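Local coordinates for protein 4-carboxymuconolactone decarboxylase (Sinorhizobium meliloti, PDB 4G9Q) that belongs to the carboxymuconolactone decarboxylase family, forms an all-alpha trimer, and may have the peroxiredoxin-type activity generally assigned to that family, at residues V79-E89 / V240-A248; A148-E159 / F189-P200. All coordinates share one frame; numbering follows the deposited sequence.

Interaction 1: residues V79-E89 / V240-A248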
loop_
_atom_site.group_PDB
_atom_site.type_symbol
_atom_site.label_atom_id
_atom_site.label_comp_id
_atom_site.label_asym_id
_atom_site.label_seq_id
_atom_site.Cartn_x
_atom_site.Cartn_y
_atom_site.Cartn_z
ATOM N N VAL A 79 14.228 11.995 3.182
ATOM C CA VAL A 79 12.815 11.948 2.791
ATOM C C VAL A 79 12.559 10.831 1.775
ATOM O O VAL A 79 11.567 10.096 1.874
ATOM C CB VAL A 79 12.359 13.310 2.221
ATOM C CG1 VAL A 79 10.993 13.211 1.550
ATOM C CG2 VAL A 79 12.327 14.361 3.335
ATOM N N THR A 80 13.464 10.708 0.810
ATOM C CA THR A 80 13.331 9.713 -0.255
ATOM C C THR A 80 13.484 8.293 0.296
ATOM O O THR A 80 12.677 7.412 -0.020
ATOM C CB THR A 80 14.338 9.966 -1.388
ATOM O OG1 THR A 80 14.198 11.320 -1.839
ATOM C CG2 THR A 80 14.081 9.016 -2.568
ATOM N N ILE A 81 14.506 8.078 1.128
ATOM C CA ILE A 81 14.691 6.766 1.757
ATOM C C ILE A 81 13.449 6.373 2.563
ATOM O O ILE A 81 12.949 5.246 2.439
ATOM C CB ILE A 81 15.974 6.717 2.620
ATOM C CG1 ILE A 81 17.207 6.677 1.707
ATOM C CG2 ILE A 81 15.962 5.507 3.557
ATOM C CD1 ILE A 81 18.506 6.839 2.467
ATOM N N ALA A 82 12.936 7.308 3.358
ATOM C CA ALA A 82 11.737 7.048 4.162
ATOM C C ALA A 82 10.547 6.658 3.279
ATOM O O ALA A 82 9.835 5.693 3.577
ATOM C CB ALA A 82 11.410 8.247 5.041
ATOM N N ALA A 83 10.356 7.383 2.173
ATOM C CA ALA A 83 9.270 7.085 1.231
ATOM C C ALA A 83 9.391 5.683 0.622
ATOM O O ALA A 83 8.408 4.923 0.577
ATOM C CB ALA A 83 9.214 8.135 0.135
ATOM N N LEU A 84 10.596 5.341 0.161
ATOM C CA LEU A 84 10.850 4.038 -0.462
ATOM C C LEU A 84 10.632 2.898 0.520
ATOM O O LEU A 84 10.054 1.871 0.162
ATOM C CB LEU A 84 12.265 3.973 -1.041
ATOM C CG LEU A 84 12.564 4.946 -2.187
ATOM C CD1 LEU A 84 14.039 4.919 -2.513
ATOM C CD2 LEU A 84 11.744 4.645 -3.427
ATOM N N ILE A 85 11.086 3.081 1.759
ATOM C CA ILE A 85 10.859 2.081 2.807
ATOM C C ILE A 85 9.363 1.909 3.071
ATOM O O ILE A 85 8.849 0.787 3.021
ATOM C CB ILE A 85 11.603 2.412 4.120
ATOM C CG1 ILE A 85 13.117 2.377 3.888
ATOM C CG2 ILE A 85 11.211 1.413 5.250
ATOM C CD1 ILE A 85 13.940 2.933 5.042
ATOM N N ALA A 86 8.672 3.021 3.325
ATOM C CA ALA A 86 7.248 2.987 3.675
ATOM C C ALA A 86 6.382 2.368 2.574
ATOM O O ALA A 86 5.400 1.671 2.860
ATOM C CB ALA A 86 6.757 4.396 4.001
ATOM N N ARG A 87 6.760 2.612 1.322
ATOM C CA ARG A 87 5.959 2.189 0.170
ATOM C C ARG A 87 6.337 0.821 -0.391
ATOM O O ARG A 87 5.808 0.401 -1.426
ATOM C CB ARG A 87 6.014 3.247 -0.930
ATOM C CG ARG A 87 5.316 4.537 -0.549
ATOM C CD ARG A 87 5.471 5.598 -1.626
ATOM N NE ARG A 87 4.897 5.184 -2.906
ATOM C CZ ARG A 87 3.603 5.227 -3.216
ATOM N NH1 ARG A 87 2.701 5.652 -2.340
ATOM N NH2 ARG A 87 3.201 4.826 -4.415
ATOM N N GLY A 88 7.244 0.129 0.293
ATOM C CA GLY A 88 7.672 -1.207 -0.128
ATOM C C GLY A 88 8.387 -1.194 -1.466
ATOM O O GLY A 88 8.182 -2.076 -2.303
ATOM N N GLU A 89 9.223 -0.183 -1.662
ATOM C CA GLU A 89 10.018 -0.059 -2.873
ATOM C C GLU A 89 11.497 -0.230 -2.526
ATOM O O GLU A 89 12.363 0.469 -3.052
ATOM C CB GLU A 89 9.742 1.286 -3.550
ATOM C CG GLU A 89 8.268 1.480 -3.923
ATOM C CD GLU A 89 7.944 2.878 -4.428
ATOM O OE1 GLU A 89 8.881 3.672 -4.650
ATOM O OE2 GLU A 89 6.744 3.184 -4.598
ATOM N N VAL A 240 9.064 19.084 1.597
ATOM C CA VAL A 240 8.904 17.645 1.864
ATOM C C VAL A 240 7.659 17.115 1.142
ATOM O O VAL A 240 7.719 16.124 0.413
ATOM C CB VAL A 240 8.826 17.340 3.388
ATOM C CG1 VAL A 240 8.429 15.889 3.633
ATOM C CG2 VAL A 240 10.159 17.641 4.064
ATOM N N ILE A 241 6.540 17.805 1.328
ATOM C CA ILE A 241 5.290 17.438 0.668
ATOM C C ILE A 241 5.457 17.480 -0.853
ATOM O O ILE A 241 4.994 16.583 -1.556
ATOM C CB ILE A 241 4.122 18.340 1.127
ATOM C CG1 ILE A 241 3.882 18.156 2.631
ATOM C CG2 ILE A 241 2.849 18.037 0.336
ATOM C CD1 ILE A 241 2.913 19.158 3.249
ATOM N N THR A 242 6.127 18.518 -1.345
ATOM C CA THR A 242 6.344 18.688 -2.786
ATOM C C THR A 242 7.210 17.564 -3.370
ATOM O O THR A 242 6.887 16.989 -4.417
ATOM C CB THR A 242 6.940 20.077 -3.079
ATOM O OG1 THR A 242 6.073 21.077 -2.530
ATOM C CG2 THR A 242 7.094 20.309 -4.586
ATOM N N HIS A 243 8.297 17.236 -2.674
ATOM C CA HIS A 243 9.186 16.148 -3.072
ATOM C C HIS A 243 8.417 14.822 -3.149
ATOM O O HIS A 243 8.577 14.043 -4.096
ATOM C CB HIS A 243 10.344 16.058 -2.072
ATOM C CG HIS A 243 11.467 15.178 -2.514
ATOM N ND1 HIS A 243 12.486 15.625 -3.330
ATOM C CD2 HIS A 243 11.750 13.884 -2.232
ATOM C CE1 HIS A 243 13.343 14.640 -3.537
ATOM N NE2 HIS A 243 12.913 13.571 -2.888
ATOM N N LEU A 244 7.554 14.600 -2.163
ATOM C CA LEU A 244 6.797 13.359 -2.059
ATOM C C LEU A 244 5.673 13.220 -3.084
ATOM O O LEU A 244 5.198 12.110 -3.320
ATOM C CB LEU A 244 6.254 13.186 -0.639
ATOM C CG LEU A 244 7.330 12.894 0.410
ATOM C CD1 LEU A 244 6.713 12.889 1.804
ATOM C CD2 LEU A 244 8.034 11.572 0.116
ATOM N N ALA A 245 5.243 14.324 -3.692
ATOM C CA ALA A 245 4.292 14.233 -4.810
ATOM C C ALA A 245 4.863 13.346 -5.915
ATOM O O ALA A 245 4.141 12.572 -6.550
ATOM C CB ALA A 245 3.965 15.610 -5.358
ATOM N N PHE A 246 6.171 13.449 -6.121
ATOM C CA PHE A 246 6.846 12.680 -7.162
ATOM C C PHE A 246 7.112 11.247 -6.742
ATOM O O PHE A 246 6.862 10.318 -7.511
ATOM C CB PHE A 246 8.128 13.391 -7.609
ATOM C CG PHE A 246 7.872 14.744 -8.204
ATOM C CD1 PHE A 246 7.779 14.902 -9.589
ATOM C CD2 PHE A 246 7.670 15.852 -7.387
ATOM C CE1 PHE A 246 7.516 16.145 -10.144
ATOM C CE2 PHE A 246 7.400 17.100 -7.935
ATOM C CZ PHE A 246 7.321 17.246 -9.320
ATOM N N TYR A 247 7.586 11.063 -5.511
ATOM C CA TYR A 247 7.946 9.726 -5.026
ATOM C C TYR A 247 6.782 8.897 -4.509
ATOM O O TYR A 247 6.837 7.670 -4.549
ATOM C CB TYR A 247 9.073 9.808 -3.992
ATOM C CG TYR A 247 10.399 10.076 -4.657
ATOM C CD1 TYR A 247 11.134 9.033 -5.223
ATOM C CD2 TYR A 247 10.897 11.377 -4.768
ATOM C CE1 TYR A 247 12.346 9.273 -5.862
ATOM C CE2 TYR A 247 12.109 11.630 -5.410
ATOM C CZ TYR A 247 12.828 10.580 -5.949
ATOM O OH TYR A 247 14.029 10.828 -6.580
ATOM N N ALA A 248 5.731 9.562 -4.035
ATOM C CA ALA A 248 4.596 8.858 -3.449
ATOM C C ALA A 248 3.284 9.140 -4.179
ATOM O O ALA A 248 2.233 8.643 -3.777
ATOM C CB ALA A 248 4.480 9.187 -1.966
HETATM O O HOH W 1 5.979 5.208 -5.926
HETATM O O HOH W 2 9.046 6.162 -5.517
#
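The tight part of this contact is apolar: L244 lays its CD2 methyl against V79 CG1 at 3.7 Å and A83 CB at 3.6 Å, while V79 CG2 meets V240 CG2. With CG1 anti to the backbone N (chi1 168°), V79 turns one methyl to each of L244 and V240. Helices 73-86 and 234-248 pack here with segment axes 39° apart and 10.2 Å at closest approach. T80 uses both branches. Its OG1, also bonded to R76 O, accepts a hydrogen bond from H243 NE2 (2.8 Å), tilted 18° from the imidazole plane; its CG2 sits over one face of the Y247 ring, a CH-pi contact 3.9 Å from the centroid.

Towards R87 the contact becomes wet and polar. A Schellman motif with G88 as C-prime ends the first helix and places R87 and E89. The guanidinium has one face over A248 CA, its NE pairs with E89 OE2, and its NH1 is bonded to S213 O. Two waters lie within hydrogen-bonding reach of both the E89 carboxylate and Y247 O. A methionine in place of R87 would probably cost E89 this salt bridge and S213 O this donor. E89 OE2 also pairs with K125 of the second subunit, so two cations probably stabilise its charge at the trimer interface.

Interaction 2: residues A148-E159 / F189-P200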
loop_
_atom_site.group_PDB
_atom_site.type_symbol
_atom_site.label_atom_id
_atom_site.label_comp_id
_atom_site.label_asym_id
_atom_site.label_seq_id
_atom_site.Cartn_x
_atom_site.Cartn_y
_atom_site.Cartn_z
ATOM N N ALA A 148 24.122 2.607 13.670
ATOM C CA ALA A 148 23.462 3.142 14.857
ATOM C C ALA A 148 23.645 2.175 16.018
ATOM O O ALA A 148 23.603 0.962 15.829
ATOM C CB ALA A 148 21.985 3.383 14.583
ATOM N N ALA A 149 23.857 2.716 17.217
ATOM C CA ALA A 149 24.134 1.893 18.396
ATOM C C ALA A 149 22.915 1.077 18.812
ATOM O O ALA A 149 21.791 1.569 18.764
ATOM C CB ALA A 149 24.603 2.772 19.554
ATOM N N VAL A 150 23.143 -0.176 19.210
ATOM C CA VAL A 150 22.081 -0.998 19.789
ATOM C C VAL A 150 21.495 -0.313 21.027
ATOM O O VAL A 150 20.275 -0.161 21.149
ATOM C CB VAL A 150 22.582 -2.422 20.144
ATOM C CG1 VAL A 150 21.534 -3.192 20.937
ATOM C CG2 VAL A 150 22.949 -3.182 18.889
ATOM N N GLU A 151 22.370 0.104 21.940
ATOM C CA GLU A 151 21.945 0.868 23.109
ATOM C C GLU A 151 22.953 1.978 23.392
ATOM O O GLU A 151 24.160 1.737 23.421
ATOM C CB GLU A 151 21.785 -0.046 24.334
ATOM C CG GLU A 151 21.228 0.664 25.564
ATOM C CD GLU A 151 20.956 -0.263 26.743
ATOM O OE1 GLU A 151 21.187 -1.489 26.639
ATOM O OE2 GLU A 151 20.505 0.250 27.786
ATOM N N SER A 152 22.454 3.198 23.562
ATOM C CA SER A 152 23.307 4.316 23.973
ATOM C C SER A 152 22.539 5.328 24.824
ATOM O O SER A 152 21.345 5.150 25.090
ATOM C CB SER A 152 23.990 4.970 22.763
ATOM O OG SER A 152 23.050 5.471 21.830
ATOM N N THR A 153 23.233 6.379 25.263
ATOM C CA THR A 153 22.661 7.366 26.173
ATOM C C THR A 153 21.468 8.080 25.538
ATOM O O THR A 153 21.602 8.685 24.471
ATOM C CB THR A 153 23.732 8.379 26.638
ATOM O OG1 THR A 153 24.755 7.670 27.343
ATOM C CG2 THR A 153 23.132 9.435 27.560
ATOM N N PRO A 154 20.294 7.998 26.188
ATOM C CA PRO A 154 19.104 8.613 25.603
ATOM C C PRO A 154 19.214 10.128 25.571
ATOM O O PRO A 154 19.932 10.718 26.385
ATOM C CB PRO A 154 17.972 8.191 26.550
ATOM C CG PRO A 154 18.548 7.121 27.431
ATOM C CD PRO A 154 20.008 7.350 27.480
ATOM N N LEU A 155 18.516 10.742 24.618
ATOM C CA LEU A 155 18.315 12.187 24.612
ATOM C C LEU A 155 17.401 12.586 25.777
ATOM O O LEU A 155 16.664 11.743 26.302
ATOM C CB LEU A 155 17.729 12.638 23.265
ATOM C CG LEU A 155 18.570 12.323 22.020
ATOM C CD1 LEU A 155 17.756 12.588 20.751
ATOM C CD2 LEU A 155 19.881 13.107 22.001
ATOM N N PRO A 156 17.456 13.866 26.202
ATOM C CA PRO A 156 16.609 14.339 27.295
ATOM C C PRO A 156 15.126 14.218 26.968
ATOM O O PRO A 156 14.706 14.518 25.848
ATOM C CB PRO A 156 16.992 15.819 27.413
ATOM C CG PRO A 156 18.377 15.882 26.907
ATOM C CD PRO A 156 18.407 14.907 25.767
ATOM N N LEU A 157 14.352 13.757 27.942
ATOM C CA LEU A 157 12.907 13.640 27.786
ATOM C C LEU A 157 12.213 14.847 28.410
ATOM O O LEU A 157 12.522 15.229 29.537
ATOM C CB LEU A 157 12.410 12.345 28.436
ATOM C CG LEU A 157 10.905 12.044 28.424
ATOM C CD1 LEU A 157 10.391 11.761 27.013
ATOM C CD2 LEU A 157 10.612 10.881 29.345
ATOM N N ASP A 158 11.293 15.448 27.657
ATOM C CA ASP A 158 10.418 16.494 28.177
ATOM C C ASP A 158 9.345 15.797 29.006
ATOM O O ASP A 158 8.315 15.369 28.477
ATOM C CB ASP A 158 9.807 17.294 27.017
ATOM C CG ASP A 158 8.951 18.473 27.479
ATOM O OD1 ASP A 158 8.565 18.547 28.668
ATOM O OD2 ASP A 158 8.647 19.332 26.624
ATOM N N GLU A 159 9.612 15.675 30.306
ATOM C CA GLU A 159 8.795 14.864 31.214
ATOM C C GLU A 159 7.350 15.339 31.333
ATOM O O GLU A 159 6.436 14.520 31.460
ATOM C CB GLU A 159 9.435 14.787 32.603
ATOM C CG GLU A 159 10.693 13.917 32.684
ATOM C CD GLU A 159 10.401 12.420 32.765
ATOM O OE1 GLU A 159 9.217 12.016 32.703
ATOM O OE2 GLU A 159 11.367 11.638 32.896
ATOM N N PHE A 189 7.878 6.351 22.995
ATOM C CA PHE A 189 8.150 7.671 23.547
ATOM C C PHE A 189 9.211 7.712 24.645
ATOM O O PHE A 189 9.877 8.729 24.808
ATOM C CB PHE A 189 6.848 8.389 23.915
ATOM C CG PHE A 189 6.048 8.774 22.711
ATOM C CD1 PHE A 189 6.398 9.894 21.963
ATOM C CD2 PHE A 189 4.994 7.981 22.279
ATOM C CE1 PHE A 189 5.685 10.240 20.819
ATOM C CE2 PHE A 189 4.267 8.321 21.143
ATOM C CZ PHE A 189 4.613 9.452 20.414
ATOM N N ARG A 190 9.403 6.599 25.349
ATOM C CA ARG A 190 10.453 6.516 26.367
ATOM C C ARG A 190 11.693 5.742 25.911
ATOM O O ARG A 190 12.586 5.456 26.720
ATOM C CB ARG A 190 9.898 5.955 27.683
ATOM C CG ARG A 190 8.994 6.935 28.410
ATOM C CD ARG A 190 8.634 6.457 29.808
ATOM N NE ARG A 190 8.792 7.539 30.781
ATOM C CZ ARG A 190 9.883 7.737 31.517
ATOM N NH1 ARG A 190 10.925 6.917 31.417
ATOM N NH2 ARG A 190 9.933 8.753 32.363
ATOM N N ASP A 191 11.753 5.416 24.619
ATOM C CA ASP A 191 12.934 4.763 24.046
ATOM C C ASP A 191 13.238 5.237 22.628
ATOM O O ASP A 191 14.144 6.047 22.436
ATOM C CB ASP A 191 12.839 3.226 24.104
ATOM C CG ASP A 191 14.047 2.540 23.469
ATOM O OD1 ASP A 191 15.131 3.161 23.415
ATOM O OD2 ASP A 191 13.921 1.379 23.017
ATOM N N LEU A 192 12.479 4.744 21.643
ATOM C CA LEU A 192 12.745 5.047 20.232
ATOM C C LEU A 192 12.988 6.540 19.966
ATOM O O LEU A 192 13.979 6.901 19.321
ATOM C CB LEU A 192 11.616 4.504 19.329
ATOM C CG LEU A 192 11.796 4.629 17.804
ATOM C CD1 LEU A 192 12.957 3.786 17.297
ATOM C CD2 LEU A 192 10.501 4.250 17.087
ATOM N N TRP A 193 12.106 7.392 20.485
ATOM C CA TRP A 193 12.162 8.834 20.231
ATOM C C TRP A 193 13.311 9.531 20.952
ATOM O O TRP A 193 13.670 10.655 20.604
ATOM C CB TRP A 193 10.817 9.503 20.552
ATOM C CG TRP A 193 9.843 9.309 19.432
ATOM C CD1 TRP A 193 8.856 8.374 19.353
ATOM C CD2 TRP A 193 9.796 10.051 18.212
ATOM N NE1 TRP A 193 8.183 8.494 18.155
ATOM C CE2 TRP A 193 8.742 9.516 17.435
ATOM C CE3 TRP A 193 10.531 11.130 17.703
ATOM C CZ2 TRP A 193 8.410 10.019 16.169
ATOM C CZ3 TRP A 193 10.201 11.630 16.441
ATOM C CH2 TRP A 193 9.146 11.071 15.694
ATOM N N LEU A 194 13.895 8.845 21.931
ATOM C CA LEU A 194 15.043 9.367 22.676
ATOM C C LEU A 194 16.381 8.796 22.201
ATOM O O LEU A 194 17.446 9.184 22.699
ATOM C CB LEU A 194 14.853 9.099 24.174
ATOM C CG LEU A 194 13.524 9.577 24.766
ATOM C CD1 LEU A 194 13.430 9.180 26.236
ATOM C CD2 LEU A 194 13.326 11.091 24.577
ATOM N N ARG A 195 16.340 7.880 21.236
ATOM C CA ARG A 195 17.569 7.331 20.677
ATOM C C ARG A 195 18.337 8.424 19.926
ATOM O O ARG A 195 17.759 9.138 19.109
ATOM C CB ARG A 195 17.263 6.125 19.786
ATOM C CG ARG A 195 16.872 4.866 20.575
ATOM C CD ARG A 195 16.387 3.748 19.641
ATOM N NE ARG A 195 17.398 3.409 18.638
ATOM C CZ ARG A 195 18.398 2.549 18.822
ATOM N NH1 ARG A 195 18.535 1.897 19.975
ATOM N NH2 ARG A 195 19.262 2.336 17.843
ATOM N N PRO A 196 19.637 8.588 20.230
ATOM C CA PRO A 196 20.361 9.750 19.683
ATOM C C PRO A 196 20.826 9.642 18.223
ATOM O O PRO A 196 21.297 10.632 17.656
ATOM C CB PRO A 196 21.575 9.872 20.620
ATOM C CG PRO A 196 21.822 8.464 21.083
ATOM C CD PRO A 196 20.432 7.871 21.250
ATOM N N ASP A 197 20.676 8.467 17.616
ATOM C CA ASP A 197 21.252 8.192 16.295
ATOM C C ASP A 197 20.564 8.955 15.156
ATOM O O ASP A 197 21.119 9.092 14.065
ATOM C CB ASP A 197 21.283 6.683 16.050
ATOM C CG ASP A 197 21.756 5.915 17.280
ATOM O OD1 ASP A 197 22.954 5.556 17.321
ATOM O OD2 ASP A 197 20.941 5.715 18.222
ATOM N N LEU A 198 19.358 9.451 15.419
ATOM C CA LEU A 198 18.774 10.524 14.623
ATOM C C LEU A 198 18.500 11.680 15.559
ATOM O O LEU A 198 17.957 11.486 16.653
ATOM C CB LEU A 198 17.458 10.092 13.973
ATOM C CG LEU A 198 17.498 9.164 12.759
ATOM C CD1 LEU A 198 16.102 8.603 12.476
ATOM C CD2 LEU A 198 18.087 9.861 11.524
ATOM N N ALA A 199 18.877 12.884 15.135
ATOM C CA ALA A 199 18.444 14.098 15.818
ATOM C C ALA A 199 16.918 14.149 15.781
ATOM O O ALA A 199 16.316 13.673 14.810
ATOM C CB ALA A 199 19.034 15.315 15.134
ATOM N N PRO A 200 16.281 14.696 16.840
ATOM C CA PRO A 200 14.816 14.769 16.889
ATOM C C PRO A 200 14.198 15.351 15.618
ATOM O O PRO A 200 13.205 14.812 15.126
ATOM C CB PRO A 200 14.561 15.673 18.094
ATOM C CG PRO A 200 15.690 15.326 19.008
ATOM C CD PRO A 200 16.877 15.194 18.097
HETATM O O HOH W 3 21.326 3.965 20.386
HETATM O O HOH W 4 24.514 6.481 19.622
#
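R195 and D197 carry the polar end of this contact, gripping the backbone of A149 and V150. R195 hydrogen-bonds through NH2 to A149 O (2.8 Å) and through NH1 to V150 O (2.9 Å); the second bond lies in the guanidinium plane, the first 26° out of it. A bend at chi3 (57°) brings the group round to these carbonyls although the side chain starts out away from the loop. D197 OD1 takes A149 N at 3.0 Å, from above the carboxylate plane. One water joins A149 O, S152 OG and D197 OD2, and another joins S152 OG to D197 OD1.

A single backbone bond works further along: L155 N points almost straight at L194 O (2.7 Å), on a lone pair in the carbonyl plane.

The apolar contacts flank that bond. L155 puts CD2 on P196 CB, and L155 CD1 touches the CG-CD edge of the P200 ring (3.8 Å to P200 CD), while L157 CD1 packs on L194 CD2 at 3.9 Å.

L157 CD2 covers one face of the R190 guanidinium, whose NH2 forms a salt bridge with E159 OE2 (3.3 Å).

The linker between helices 130-139 and 159-173 is thus held on the type I turn L192-R195 and the residues after it. R195 NE also pairs with E112 of helix 107-120, which probably balances most of its charge, D197 being a long, out-of-plane partner, while NH1 and NH2 probably help fix the linker's path through its carbonyls.

In the fold
From the N terminus, the chain enters interaction 1 on helix 73-86 and then runs through helices 93-102, 107-120, 123-127 and 130-139 into the irregular linker 148-159, the first half of interaction 2. Helices 159-173 and 178-192 follow, and the chain returns at 189-200 to close that short loop of 29 intervening residues. Only at helix 234-248 does interaction 1 close its own loop of 150 residues, with interaction 2 nested inside. Interaction 1 joins two helices distant in sequence near the centre of the chain; interaction 2 fastens the linker at the surface. Their centres lie 24 Å apart and they do not touch, but helix 200-213 continues from 189-200 to pack against V79, A83, V240 and L244.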